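Long-range contacts in phospholethanolamine N-methyltransferase 2 (PDB 4KRI), which catalyses S-adenosylmethionine-dependent N-methylation of phosphoethanolamine derivatives, probably the later methyl transfers that lead to phosphocholine in a parasitic nematode: residues Glu22-Gly27 and Asn63-Ile68; Leu94-Val99 and Leu161-Phe166; Ser175-Leu180 and Val251-Asn256; Val231-Gly236 and Thr255-Val260; Gly319-Ile324 and Ala428-Gln433. All coordinates share one frame; numbering follows the deposited sequence.

Contact 1 of 5, residues Glu22-Gly27 and Asn63-Ile68; sequences EPQQVG and NLDALI
Asp65 and Gln25 grip each other by two hydrogen bonds at the point where the two strands come together. Gln25 N donates to Asp65 OD2 at 2.8 Å, on the lone pair that faces away from the other carboxylate oxygen, and Asp65 N returns a bond to Gln25 O. That carbonyl also receives a weak bond from Ala66 N. With CG beside its own backbone N (chi1 -59°), the short aspartate side chain stays close to the main chain. Its other oxygen, OD1, is joined to Gln24 OE1 through a water.

Beyond this the bonding is regular: Gly27 N reaches Ala66 O at 2.9 Å, and Gly27 O accepts a hydrogen bond from Ile68 N.

The apolar contacts divide between two faces. Val26 CG1 meets Ile68 CD1 at 4.1 Å beside the small Ala66, on the face covered by helix 5-18. On the other face Leu64 CD1 lies 3.8 Å from Gly27 CA, a place open to it because glycine carries no side chain; Leu67 CD1 closes in on Gly27 O. Such pairing of neighbouring parallel strands, covered by helices, is consistent with an alpha/beta, Rossmann-like core in the N-terminal half.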
# COMPACT_ATOMS: atom_id res chain seq x y z
N GLU A 22 11.66 -24.39 0.08
CA GLU A 22 12.66 -24.08 -0.92
C GLU A 22 12.08 -24.49 -2.26
O GLU A 22 11.57 -25.60 -2.41
CB GLU A 22 13.98 -24.79 -0.63
CG GLU A 22 14.71 -24.24 0.59
CD GLU A 22 15.08 -22.78 0.44
OE1 GLU A 22 15.53 -22.36 -0.65
OE2 GLU A 22 14.95 -22.03 1.43
N PRO A 23 12.14 -23.58 -3.25
CA PRO A 23 11.53 -23.87 -4.54
C PRO A 23 12.28 -24.99 -5.27
O PRO A 23 13.52 -25.00 -5.29
CB PRO A 23 11.65 -22.54 -5.29
CG PRO A 23 12.85 -21.85 -4.67
CD PRO A 23 12.84 -22.28 -3.22
N GLN A 24 11.55 -25.93 -5.86
CA GLN A 24 12.20 -27.06 -6.51
C GLN A 24 12.83 -26.68 -7.83
O GLN A 24 13.92 -27.14 -8.16
CB GLN A 24 11.22 -28.22 -6.72
CG GLN A 24 10.75 -28.88 -5.42
CD GLN A 24 9.71 -29.97 -5.67
OE1 GLN A 24 8.88 -29.85 -6.57
NE2 GLN A 24 9.77 -31.03 -4.89
N GLN A 25 12.12 -25.86 -8.60
CA GLN A 25 12.64 -25.39 -9.89
C GLN A 25 12.57 -23.88 -9.98
O GLN A 25 11.49 -23.30 -9.83
CB GLN A 25 11.85 -25.99 -11.06
CG GLN A 25 11.93 -27.51 -11.19
CD GLN A 25 13.27 -28.00 -11.72
OE1 GLN A 25 13.93 -27.34 -12.53
NE2 GLN A 25 13.67 -29.19 -11.27
N VAL A 26 13.71 -23.24 -10.22
CA VAL A 26 13.75 -21.78 -10.31
C VAL A 26 14.30 -21.38 -11.67
O VAL A 26 15.24 -22.01 -12.17
CB VAL A 26 14.64 -21.18 -9.20
CG1 VAL A 26 14.88 -19.69 -9.42
CG2 VAL A 26 13.98 -21.38 -7.87
N GLY A 27 13.68 -20.39 -12.30
CA GLY A 27 14.21 -19.82 -13.53
C GLY A 27 14.67 -18.41 -13.22
O GLY A 27 14.07 -17.73 -12.39
N ASN A 63 7.43 -25.56 -15.95
CA ASN A 63 7.21 -26.19 -14.65
C ASN A 63 7.99 -25.49 -13.52
O ASN A 63 8.48 -26.14 -12.58
CB ASN A 63 7.56 -27.68 -14.70
CG ASN A 63 6.85 -28.49 -13.63
OD1 ASN A 63 5.65 -28.32 -13.39
ND2 ASN A 63 7.59 -29.39 -12.98
N LEU A 64 8.12 -24.17 -13.61
CA LEU A 64 8.89 -23.43 -12.61
C LEU A 64 8.07 -23.16 -11.36
O LEU A 64 6.88 -22.82 -11.45
CB LEU A 64 9.37 -22.09 -13.15
CG LEU A 64 10.31 -22.11 -14.36
CD1 LEU A 64 10.68 -20.67 -14.67
CD2 LEU A 64 11.57 -22.92 -14.07
N ASP A 65 8.70 -23.27 -10.20
CA ASP A 65 8.07 -22.81 -8.97
C ASP A 65 8.28 -21.32 -8.75
O ASP A 65 7.49 -20.67 -8.07
CB ASP A 65 8.61 -23.61 -7.79
CG ASP A 65 8.36 -25.10 -7.96
OD1 ASP A 65 7.19 -25.52 -7.81
OD2 ASP A 65 9.33 -25.84 -8.26
N ALA A 66 9.34 -20.77 -9.32
CA ALA A 66 9.60 -19.34 -9.22
C ALA A 66 10.39 -18.91 -10.43
O ALA A 66 11.25 -19.64 -10.92
CB ALA A 66 10.39 -19.01 -7.95
N LEU A 67 10.07 -17.72 -10.90
CA LEU A 67 10.79 -17.09 -11.98
C LEU A 67 11.22 -15.73 -11.47
O LEU A 67 10.38 -14.91 -11.07
CB LEU A 67 9.86 -16.91 -13.17
CG LEU A 67 10.44 -16.14 -14.36
CD1 LEU A 67 11.67 -16.84 -14.93
CD2 LEU A 67 9.37 -15.98 -15.42
N ILE A 68 12.53 -15.49 -11.46
CA ILE A 68 13.07 -14.22 -11.00
C ILE A 68 13.58 -13.46 -12.21
O ILE A 68 14.44 -13.97 -12.94
CB ILE A 68 14.24 -14.45 -10.03
CG1 ILE A 68 13.75 -15.33 -8.86
CG2 ILE A 68 14.77 -13.13 -9.51
CD1 ILE A 68 14.87 -15.84 -7.99
O HOH W 1 7.00 -27.64 -6.36

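Contact 2 of 5, residues Leu94-Val99 and Leu161-Phe166; sequences LRTDGV and LMKKPF
Lys164 NZ and Asp97 OD1 form a salt bridge of 2.7 Å, the ammonium approaching from above the carboxylate plane. A bend at chi2 (-67°) folds the lysine chain back to the acid. Lys163, fully extended, runs past the turn until NZ meets Leu94 O at 2.9 Å. The same ammonium is held by Leu91 O and by a salt bridge to Glu129, and a water links it to Thr96 OG1, so this buried charge is well satisfied. Two backbone bonds flank the lysine, from Asp97 N to Lys163 O and from Lys163 N to Gly98 O.

Residues Arg95 to Gly98 make a type II turn, in which Asp97 takes the positive phi. Packing is carried by aliphatic parts: Lys163 CD lies 4.0 Å from Leu94 CB, and Thr96 CG2 meets Pro165 CD at 3.8 Å.

Val99 and Met162 form an antiparallel non-hydrogen-bonded pair, both reaching Val17 of helix 5-18, while strands 64-70 and 132-143 continue the sheet beside strands 98-105 and 156-166 respectively.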
# COMPACT_ATOMS: atom_id res chain seq x y z
N LEU A 94 5.68 -20.86 -15.79
CA LEU A 94 5.39 -21.11 -14.37
C LEU A 94 4.33 -22.17 -14.16
O LEU A 94 3.38 -22.27 -14.94
CB LEU A 94 4.90 -19.82 -13.69
CG LEU A 94 6.00 -18.79 -13.41
CD1 LEU A 94 5.37 -17.42 -13.16
CD2 LEU A 94 6.85 -19.20 -12.21
N ARG A 95 4.49 -22.97 -13.11
CA ARG A 95 3.40 -23.80 -12.61
C ARG A 95 2.31 -22.92 -12.04
O ARG A 95 2.57 -21.80 -11.61
CB ARG A 95 3.89 -24.70 -11.48
CG ARG A 95 4.93 -25.71 -11.90
CD ARG A 95 5.55 -26.40 -10.69
NE ARG A 95 4.55 -27.09 -9.87
CZ ARG A 95 4.74 -28.27 -9.30
NH1 ARG A 95 5.90 -28.90 -9.45
NH2 ARG A 95 3.77 -28.82 -8.58
N THR A 96 1.07 -23.43 -12.00
CA THR A 96 0.04 -22.71 -11.27
C THR A 96 0.49 -22.55 -9.81
O THR A 96 1.07 -23.48 -9.24
CB THR A 96 -1.34 -23.40 -11.38
OG1 THR A 96 -1.75 -23.39 -12.76
CG2 THR A 96 -2.38 -22.66 -10.54
N ASP A 97 0.26 -21.37 -9.26
CA ASP A 97 0.73 -20.93 -7.93
C ASP A 97 2.22 -20.58 -7.91
O ASP A 97 2.75 -20.22 -6.86
CB ASP A 97 0.43 -21.95 -6.83
CG ASP A 97 -1.04 -22.27 -6.72
OD1 ASP A 97 -1.87 -21.36 -6.90
OD2 ASP A 97 -1.35 -23.45 -6.45
N GLY A 98 2.88 -20.67 -9.06
CA GLY A 98 4.27 -20.28 -9.17
C GLY A 98 4.42 -18.77 -9.00
O GLY A 98 3.49 -18.02 -9.27
N VAL A 99 5.58 -18.33 -8.53
CA VAL A 99 5.76 -16.94 -8.15
C VAL A 99 6.67 -16.24 -9.15
O VAL A 99 7.71 -16.77 -9.52
CB VAL A 99 6.38 -16.84 -6.75
CG1 VAL A 99 6.62 -15.37 -6.37
CG2 VAL A 99 5.48 -17.52 -5.73
N LEU A 161 4.27 -11.42 -7.82
CA LEU A 161 3.00 -11.83 -8.44
C LEU A 161 2.92 -13.35 -8.44
O LEU A 161 3.94 -14.02 -8.41
CB LEU A 161 2.95 -11.33 -9.89
CG LEU A 161 3.21 -9.84 -10.13
CD1 LEU A 161 3.42 -9.57 -11.62
CD2 LEU A 161 2.06 -9.01 -9.60
N MET A 162 1.70 -13.90 -8.47
CA MET A 162 1.54 -15.35 -8.46
C MET A 162 0.65 -15.79 -9.61
O MET A 162 -0.39 -15.17 -9.86
CB MET A 162 0.93 -15.79 -7.12
CG MET A 162 0.79 -17.30 -6.94
SD MET A 162 0.53 -17.78 -5.21
CE MET A 162 0.46 -16.16 -4.43
N LYS A 163 1.03 -16.85 -10.31
CA LYS A 163 0.20 -17.37 -11.40
C LYS A 163 -1.04 -18.06 -10.85
O LYS A 163 -0.92 -18.93 -9.98
CB LYS A 163 0.99 -18.38 -12.23
CG LYS A 163 0.21 -18.91 -13.43
CD LYS A 163 0.98 -19.99 -14.18
CE LYS A 163 0.15 -20.55 -15.32
NZ LYS A 163 0.91 -21.52 -16.17
N LYS A 164 -2.21 -17.70 -11.36
CA LYS A 164 -3.48 -18.27 -10.88
C LYS A 164 -4.41 -18.57 -12.06
O LYS A 164 -4.27 -17.99 -13.14
CB LYS A 164 -4.18 -17.29 -9.93
CG LYS A 164 -3.45 -17.04 -8.63
CD LYS A 164 -3.41 -18.30 -7.77
CE LYS A 164 -2.80 -17.99 -6.40
NZ LYS A 164 -2.69 -19.20 -5.54
N PRO A 165 -5.35 -19.50 -11.85
CA PRO A 165 -6.38 -19.77 -12.86
C PRO A 165 -7.52 -18.77 -12.76
O PRO A 165 -7.86 -18.34 -11.64
CB PRO A 165 -6.86 -21.17 -12.48
CG PRO A 165 -6.71 -21.21 -10.99
CD PRO A 165 -5.42 -20.44 -10.72
N PHE A 166 -8.12 -18.38 -13.89
CA PHE A 166 -9.24 -17.43 -13.88
C PHE A 166 -10.39 -17.87 -14.79
O PHE A 166 -10.15 -18.47 -15.84
CB PHE A 166 -8.78 -16.03 -14.32
CG PHE A 166 -7.89 -15.34 -13.33
CD1 PHE A 166 -8.43 -14.59 -12.28
CD2 PHE A 166 -6.51 -15.41 -13.45
CE1 PHE A 166 -7.60 -13.94 -11.37
CE2 PHE A 166 -5.68 -14.77 -12.55
CZ PHE A 166 -6.22 -14.03 -11.51
O HOH W 2 -0.34 -23.97 -15.05

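Contact 3 of 5, residues Ser175-Leu180 and Val251-Asn256; sequences SFRDFL and VDLSTN. With SAH (S-adenosyl-L-homocysteine), chain D.
Leu253 is wedged between the first turn of helix 176-184 and the adenine of S-adenosylhomocysteine. Its CD2 presses on Phe176 CD2 at 3.4 Å, its CG packs on the aliphatic part of Arg177, and its CB touches both Leu180 CD1, at 4.0 Å, and adenine C2; a branched apolar residue suits such a place.

Arg177 CG lies 3.2 Å from Leu253 O. A bend at chi3 (67°) brings the edge of the guanidinium near Thr255 OG1, a hydroxyl hydrogen-bonded to Asp181, while NH2 forms salt bridges with Asp120 and Asp123.

Segment 251-256 runs from the end of strand 247-252 into helix 255-268 of the Rossmann-like methyltransferase fold, whose acidic residue at the strand end holds the ribose: Asp252 OD2 accepts from ligand O2' at 2.6 Å, and OD1 from O3' at 2.7 Å. An Asx turn to Ser254 N fixes the carboxylate.

Leu180 CD1 lies 3.9 Å above the plane of the Phe176 ring, offset toward its rim, and 3.8 Å from ligand O2'.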
# COMPACT_ATOMS: atom_id res chain seq x y z
N SER A 175 -11.74 -6.24 -8.01
CA SER A 175 -10.89 -6.39 -6.83
C SER A 175 -10.98 -5.17 -5.90
O SER A 175 -11.37 -4.09 -6.32
CB SER A 175 -9.43 -6.63 -7.23
OG SER A 175 -8.79 -5.42 -7.61
N PHE A 176 -10.63 -5.39 -4.64
CA PHE A 176 -10.57 -4.33 -3.64
C PHE A 176 -9.65 -3.21 -4.12
O PHE A 176 -10.01 -2.03 -4.06
CB PHE A 176 -10.07 -4.92 -2.31
CG PHE A 176 -10.08 -3.96 -1.15
CD1 PHE A 176 -10.92 -2.85 -1.14
CD2 PHE A 176 -9.24 -4.17 -0.06
CE1 PHE A 176 -10.92 -1.97 -0.06
CE2 PHE A 176 -9.23 -3.29 1.01
CZ PHE A 176 -10.07 -2.19 1.01
N ARG A 177 -8.47 -3.58 -4.63
CA ARG A 177 -7.50 -2.62 -5.14
C ARG A 177 -8.11 -1.81 -6.28
O ARG A 177 -7.98 -0.59 -6.32
CB ARG A 177 -6.23 -3.34 -5.62
CG ARG A 177 -5.05 -2.41 -5.89
CD ARG A 177 -3.83 -3.16 -6.45
NE ARG A 177 -4.09 -3.69 -7.80
CZ ARG A 177 -3.81 -3.04 -8.93
NH1 ARG A 177 -3.27 -1.83 -8.90
NH2 ARG A 177 -4.09 -3.59 -10.10
N ASP A 178 -8.78 -2.50 -7.19
CA ASP A 178 -9.34 -1.82 -8.35
C ASP A 178 -10.51 -0.93 -7.95
O ASP A 178 -10.69 0.15 -8.51
CB ASP A 178 -9.77 -2.82 -9.43
CG ASP A 178 -8.59 -3.42 -10.18
OD1 ASP A 178 -7.50 -2.81 -10.17
OD2 ASP A 178 -8.77 -4.49 -10.80
N PHE A 179 -11.28 -1.37 -6.97
CA PHE A 179 -12.36 -0.56 -6.44
C PHE A 179 -11.85 0.77 -5.89
O PHE A 179 -12.44 1.82 -6.16
CB PHE A 179 -13.12 -1.31 -5.34
CG PHE A 179 -14.09 -0.45 -4.59
CD1 PHE A 179 -15.29 -0.07 -5.16
CD2 PHE A 179 -13.78 0.00 -3.31
CE1 PHE A 179 -16.18 0.74 -4.47
CE2 PHE A 179 -14.66 0.81 -2.62
CZ PHE A 179 -15.86 1.18 -3.20
N LEU A 180 -10.78 0.72 -5.10
CA LEU A 180 -10.16 1.92 -4.54
C LEU A 180 -9.65 2.85 -5.65
O LEU A 180 -9.92 4.05 -5.64
CB LEU A 180 -9.00 1.54 -3.61
CG LEU A 180 -9.33 0.78 -2.32
CD1 LEU A 180 -8.07 0.21 -1.66
CD2 LEU A 180 -10.04 1.70 -1.36
N VAL A 251 2.62 1.60 3.93
CA VAL A 251 2.01 0.68 2.98
C VAL A 251 0.64 1.20 2.55
O VAL A 251 -0.06 1.86 3.33
CB VAL A 251 1.93 -0.78 3.52
CG1 VAL A 251 3.33 -1.28 3.87
CG2 VAL A 251 0.99 -0.89 4.72
N ASP A 252 0.28 0.94 1.30
CA ASP A 252 -1.05 1.30 0.83
C ASP A 252 -1.44 0.34 -0.27
O ASP A 252 -0.58 -0.13 -1.01
CB ASP A 252 -1.07 2.72 0.28
CG ASP A 252 -2.44 3.32 0.34
OD1 ASP A 252 -2.69 4.18 1.22
OD2 ASP A 252 -3.30 2.90 -0.47
N LEU A 253 -2.73 0.06 -0.39
CA LEU A 253 -3.19 -0.86 -1.41
C LEU A 253 -3.37 -0.14 -2.73
O LEU A 253 -3.30 -0.75 -3.80
CB LEU A 253 -4.51 -1.52 -0.97
CG LEU A 253 -5.02 -2.64 -1.87
CD1 LEU A 253 -3.91 -3.62 -2.22
CD2 LEU A 253 -6.16 -3.37 -1.20
N SER A 254 -3.58 1.17 -2.67
CA SER A 254 -3.83 1.94 -3.88
C SER A 254 -2.55 2.37 -4.59
O SER A 254 -1.76 3.11 -4.02
CB SER A 254 -4.68 3.17 -3.56
OG SER A 254 -4.69 4.06 -4.67
N THR A 255 -2.36 1.92 -5.83
CA THR A 255 -1.22 2.36 -6.62
C THR A 255 -1.34 3.83 -7.02
O THR A 255 -0.33 4.51 -7.17
CB THR A 255 -1.00 1.53 -7.90
OG1 THR A 255 -2.27 1.27 -8.52
CG2 THR A 255 -0.31 0.21 -7.55
N ASN A 256 -2.57 4.31 -7.20
CA ASN A 256 -2.77 5.74 -7.44
C ASN A 256 -2.22 6.61 -6.31
O ASN A 256 -1.54 7.61 -6.56
CB ASN A 256 -4.25 6.08 -7.65
CG ASN A 256 -4.76 5.68 -9.01
OD1 ASN A 256 -3.98 5.43 -9.93
ND2 ASN A 256 -6.08 5.64 -9.16
N SAH D . -3.05 7.99 6.17
CA SAH D . -3.10 8.91 5.01
CB SAH D . -4.11 8.36 3.93
CG SAH D . -5.59 8.33 4.29
SD SAH D . -6.62 7.62 2.97
C SAH D . -3.37 10.30 5.43
O SAH D . -3.43 10.58 6.62
OXT SAH D . -3.30 11.20 4.61
C5' SAH D . -6.82 5.86 3.31
C4' SAH D . -5.88 5.00 2.67
O4' SAH D . -6.03 3.67 3.21
C3' SAH D . -6.18 4.88 1.22
O3' SAH D . -5.06 5.32 0.49
C2' SAH D . -6.41 3.45 0.99
O2' SAH D . -5.89 3.01 -0.24
C1' SAH D . -5.72 2.81 2.15
N9 SAH D . -6.17 1.40 2.40
C8 SAH D . -7.44 0.97 2.59
N7 SAH D . -7.40 -0.34 2.85
C5 SAH D . -6.11 -0.74 2.86
C6 SAH D . -5.49 -1.98 3.08
N6 SAH D . -6.23 -3.11 3.34
N1 SAH D . -4.15 -2.03 3.01
C2 SAH D . -3.41 -0.94 2.75
N3 SAH D . -3.98 0.26 2.55
C4 SAH D . -5.32 0.38 2.58

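Contact 4 of 5, residues Val231-Gly236 and Thr255-Val260; sequences VGIGGG and TNMLAV. With SAH (S-adenosyl-L-homocysteine), chain D.
Gly232 and Ile233 bring the turn after strand 225-229 against the first turns of helix 255-268, with Ile233 CA 5.0 Å from Met257 CA. The turn from Val231 to Gly234 is type II', closed by Gly234 N bonding to Val231 O, part of the glycine-rich strand-turn-helix loop that binds the cofactor in Rossmann-like methyltransferases. Gly232 has positive phi (63°), and its bare CA lies 3.6 Å from CB of S-adenosylhomocysteine, whose chain passes close over it. Gly234 likewise adopts angles that only glycine accepts easily, just before helix 235-244.

No hydrogen bond crosses the contact; it is held by apolar packing. Ile233 and Val260 lie side by side and point the same way, with Ile233 CG2 3.6 Å from Val260 CB. Val231 CG1 meets Leu258 CD1 at 3.6 Å, their side chains crossing at about a right angle.

Met257 spans protein and ligand. Bent at chi2 (-71°), its flexible chain sets SD 3.7 Å from Ile233 CG2 and carries CG to 3.3 Å from O3' of the ligand ribose.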
# COMPACT_ATOMS: atom_id res chain seq x y z
N VAL A 231 -1.00 4.64 4.04
CA VAL A 231 -0.20 5.86 4.08
C VAL A 231 -0.62 6.92 3.05
O VAL A 231 -0.20 8.08 3.14
CB VAL A 231 1.30 5.47 3.94
CG1 VAL A 231 1.62 5.06 2.52
CG2 VAL A 231 2.19 6.60 4.43
N GLY A 232 -1.47 6.54 2.09
CA GLY A 232 -2.03 7.50 1.15
C GLY A 232 -0.93 8.14 0.30
O GLY A 232 -0.06 7.44 -0.21
N ILE A 233 -0.96 9.46 0.17
CA ILE A 233 0.07 10.14 -0.63
C ILE A 233 1.28 10.57 0.20
O ILE A 233 2.16 11.28 -0.31
CB ILE A 233 -0.49 11.31 -1.45
CG1 ILE A 233 -1.07 12.40 -0.55
CG2 ILE A 233 -1.52 10.82 -2.45
CD1 ILE A 233 -1.55 13.61 -1.34
N GLY A 234 1.34 10.12 1.45
CA GLY A 234 2.60 10.10 2.17
C GLY A 234 2.84 11.18 3.22
O GLY A 234 3.84 11.14 3.94
N GLY A 235 1.94 12.15 3.29
CA GLY A 235 2.13 13.29 4.17
C GLY A 235 2.41 12.94 5.62
O GLY A 235 3.30 13.53 6.25
N GLY A 236 1.66 11.98 6.14
CA GLY A 236 1.84 11.55 7.52
C GLY A 236 3.16 10.85 7.76
O GLY A 236 3.83 11.11 8.77
N THR A 255 -2.36 1.92 -5.83
CA THR A 255 -1.22 2.36 -6.62
C THR A 255 -1.34 3.83 -7.02
O THR A 255 -0.33 4.51 -7.17
CB THR A 255 -1.00 1.53 -7.90
OG1 THR A 255 -2.27 1.27 -8.52
CG2 THR A 255 -0.31 0.21 -7.55
N ASN A 256 -2.57 4.31 -7.20
CA ASN A 256 -2.77 5.74 -7.44
C ASN A 256 -2.22 6.61 -6.31
O ASN A 256 -1.54 7.61 -6.56
CB ASN A 256 -4.25 6.08 -7.65
CG ASN A 256 -4.76 5.68 -9.01
OD1 ASN A 256 -3.98 5.43 -9.93
ND2 ASN A 256 -6.08 5.64 -9.16
N MET A 257 -2.50 6.21 -5.07
CA MET A 257 -2.01 6.90 -3.89
C MET A 257 -0.49 6.81 -3.79
O MET A 257 0.20 7.83 -3.64
CB MET A 257 -2.60 6.27 -2.62
CG MET A 257 -4.05 6.59 -2.38
SD MET A 257 -4.22 8.31 -1.90
CE MET A 257 -5.75 8.27 -1.02
N LEU A 258 0.03 5.60 -3.87
CA LEU A 258 1.45 5.42 -3.62
C LEU A 258 2.31 5.99 -4.75
O LEU A 258 3.44 6.40 -4.51
CB LEU A 258 1.78 3.95 -3.35
CG LEU A 258 2.87 3.82 -2.28
CD1 LEU A 258 2.32 4.26 -0.94
CD2 LEU A 258 3.44 2.42 -2.21
N ALA A 259 1.77 6.04 -5.96
CA ALA A 259 2.50 6.68 -7.05
C ALA A 259 2.89 8.11 -6.67
O ALA A 259 4.00 8.57 -6.98
CB ALA A 259 1.66 6.69 -8.32
N VAL A 260 1.98 8.80 -5.99
CA VAL A 260 2.20 10.18 -5.57
C VAL A 260 3.22 10.25 -4.43
O VAL A 260 4.15 11.05 -4.45
CB VAL A 260 0.90 10.85 -5.12
CG1 VAL A 260 1.16 12.27 -4.66
CG2 VAL A 260 -0.12 10.82 -6.24
N SAH D . -3.05 7.99 6.17
CA SAH D . -3.10 8.91 5.01
CB SAH D . -4.11 8.36 3.93
CG SAH D . -5.59 8.33 4.29
SD SAH D . -6.62 7.62 2.97
C SAH D . -3.37 10.30 5.43
O SAH D . -3.43 10.58 6.62
OXT SAH D . -3.30 11.20 4.61
C5' SAH D . -6.82 5.86 3.31
C4' SAH D . -5.88 5.00 2.67
O4' SAH D . -6.03 3.67 3.21
C3' SAH D . -6.18 4.88 1.22
O3' SAH D . -5.06 5.32 0.49
C2' SAH D . -6.41 3.45 0.99
O2' SAH D . -5.89 3.01 -0.24
C1' SAH D . -5.72 2.81 2.15
N9 SAH D . -6.17 1.40 2.40
C8 SAH D . -7.44 0.97 2.59
N7 SAH D . -7.40 -0.34 2.85
C5 SAH D . -6.11 -0.74 2.86
C6 SAH D . -5.49 -1.98 3.08
N6 SAH D . -6.23 -3.11 3.34
N1 SAH D . -4.15 -2.03 3.01
C2 SAH D . -3.41 -0.94 2.75
N3 SAH D . -3.98 0.26 2.55
C4 SAH D . -5.32 0.38 2.58

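Contact 5 of 5, residues Gly319-Ile324 and Ala428-Gln433; sequences GGKVLI and AAVKPQ
Lys321 and Val430 form an antiparallel non-hydrogen-bonded pair on one face of the sheet and pack obliquely: Lys321 CE meets Val430 CG1 at 3.6 Å. The lysine's bend at chi3 (-88°) brings CE against the valine, while CG passes near Ala429 O and the ammonium bonds to Phe217 O. On this face too, Leu323 CG lies 4.3 Å from CB of the small Ala428.

The opposite face carries Val322 and Ala429, a hydrogen-bonded pair whose CG1 and CB lie 4.1 Å apart. Val322 N bonds to Ala429 O at 2.9 Å, and Ala429 N back to Val322 O. At 166° to its neighbour, the C-terminal strand of this class I methyltransferase sheet is reversed against the otherwise parallel strands.

Lys431 N donates to Gly320 O. Gly319 N bonds to Lys431 O at 2.7 Å, from 43° above the carbonyl plane; glycine suits the positive phi at this corner. Lys431 itself extends fully away, its ammonium held by Tyr313 O, Leu316 O and Asn288 OD1.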
# COMPACT_ATOMS: atom_id res chain seq x y z
N GLY A 319 6.05 -4.43 23.94
CA GLY A 319 6.11 -3.08 24.48
C GLY A 319 5.80 -2.00 23.46
O GLY A 319 5.68 -0.83 23.80
N GLY A 320 5.65 -2.40 22.19
CA GLY A 320 5.35 -1.46 21.12
C GLY A 320 3.92 -0.94 21.18
O GLY A 320 3.07 -1.50 21.87
N LYS A 321 3.65 0.14 20.44
CA LYS A 321 2.37 0.82 20.56
C LYS A 321 1.67 0.98 19.22
O LYS A 321 2.31 1.29 18.21
CB LYS A 321 2.55 2.19 21.21
CG LYS A 321 1.24 2.97 21.34
CD LYS A 321 1.39 4.22 22.22
CE LYS A 321 1.16 3.90 23.69
NZ LYS A 321 1.37 5.09 24.57
N VAL A 322 0.36 0.74 19.21
CA VAL A 322 -0.47 0.96 18.04
C VAL A 322 -1.36 2.16 18.30
O VAL A 322 -1.82 2.35 19.42
CB VAL A 322 -1.31 -0.30 17.69
CG1 VAL A 322 -2.14 -0.75 18.89
CG2 VAL A 322 -2.21 -0.04 16.47
N LEU A 323 -1.54 3.01 17.29
CA LEU A 323 -2.44 4.15 17.38
C LEU A 323 -3.17 4.28 16.06
O LEU A 323 -2.55 4.30 15.00
CB LEU A 323 -1.66 5.43 17.70
CG LEU A 323 -2.47 6.66 18.12
CD1 LEU A 323 -1.65 7.57 19.01
CD2 LEU A 323 -2.95 7.41 16.89
N ILE A 324 -4.50 4.32 16.12
CA ILE A 324 -5.33 4.37 14.92
C ILE A 324 -6.41 5.43 15.10
O ILE A 324 -7.00 5.56 16.18
CB ILE A 324 -6.02 3.00 14.69
CG1 ILE A 324 -4.98 1.87 14.55
CG2 ILE A 324 -6.93 3.02 13.46
CD1 ILE A 324 -5.58 0.47 14.53
N ALA A 428 -5.78 3.55 20.89
CA ALA A 428 -4.35 3.26 21.09
C ALA A 428 -4.21 2.10 22.07
O ALA A 428 -5.10 1.89 22.89
CB ALA A 428 -3.62 4.49 21.61
N ALA A 429 -3.12 1.36 21.98
CA ALA A 429 -2.86 0.25 22.90
C ALA A 429 -1.43 -0.20 22.76
O ALA A 429 -0.71 0.20 21.83
CB ALA A 429 -3.81 -0.91 22.63
N VAL A 430 -1.00 -1.04 23.70
CA VAL A 430 0.37 -1.53 23.69
C VAL A 430 0.43 -3.07 23.70
O VAL A 430 -0.47 -3.74 24.22
CB VAL A 430 1.21 -0.91 24.86
CG1 VAL A 430 0.94 0.57 24.99
CG2 VAL A 430 0.91 -1.58 26.15
N LYS A 431 1.48 -3.61 23.09
CA LYS A 431 1.73 -5.04 23.12
C LYS A 431 2.47 -5.34 24.40
O LYS A 431 3.43 -4.65 24.73
CB LYS A 431 2.59 -5.45 21.92
CG LYS A 431 2.94 -6.94 21.89
CD LYS A 431 3.54 -7.31 20.52
CE LYS A 431 3.96 -8.78 20.47
NZ LYS A 431 4.42 -9.08 19.08
N PRO A 432 2.02 -6.35 25.17
CA PRO A 432 2.63 -6.57 26.48
C PRO A 432 4.12 -6.83 26.44
O PRO A 432 4.59 -7.40 25.44
CB PRO A 432 1.89 -7.81 27.03
CG PRO A 432 0.87 -8.20 25.98
CD PRO A 432 0.72 -7.03 25.04
N GLN A 433 4.80 -6.35 27.50
CA GLN A 433 6.19 -6.62 27.91
C GLN A 433 7.23 -5.48 27.76
O GLN A 433 8.43 -5.71 27.94
CB GLN A 433 6.73 -7.93 27.34
CG GLN A 433 6.02 -9.14 27.88
CD GLN A 433 6.23 -10.34 27.00
OE1 GLN A 433 7.20 -10.39 26.23
NE2 GLN A 433 5.34 -11.32 27.10
OXT GLN A 433 6.92 -4.32 27.49

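In the fold
From the N terminus, contact 1 closes the first loop by pairing strands 25-29 and 64-70, and contact 2 follows in series, joining strand 98-105 to 156-166. The two touch where strand 64-70 runs beside 98-105, so together they knit the N-terminal domain. Contact 3 then opens on helix 176-184 and ends near the start of helix 255-268. Contact 4 opens within that span and runs slightly past its end, both finishing on helix 255-268 and sharing Thr255 and Asn256; Asp252 also bonds to Gly232, and both touch S-adenosylhomocysteine. Contact 5 closes last, bringing the C terminus to strand 320-329 within the methyltransferase domain, about 25 Å from contact 4 between centres.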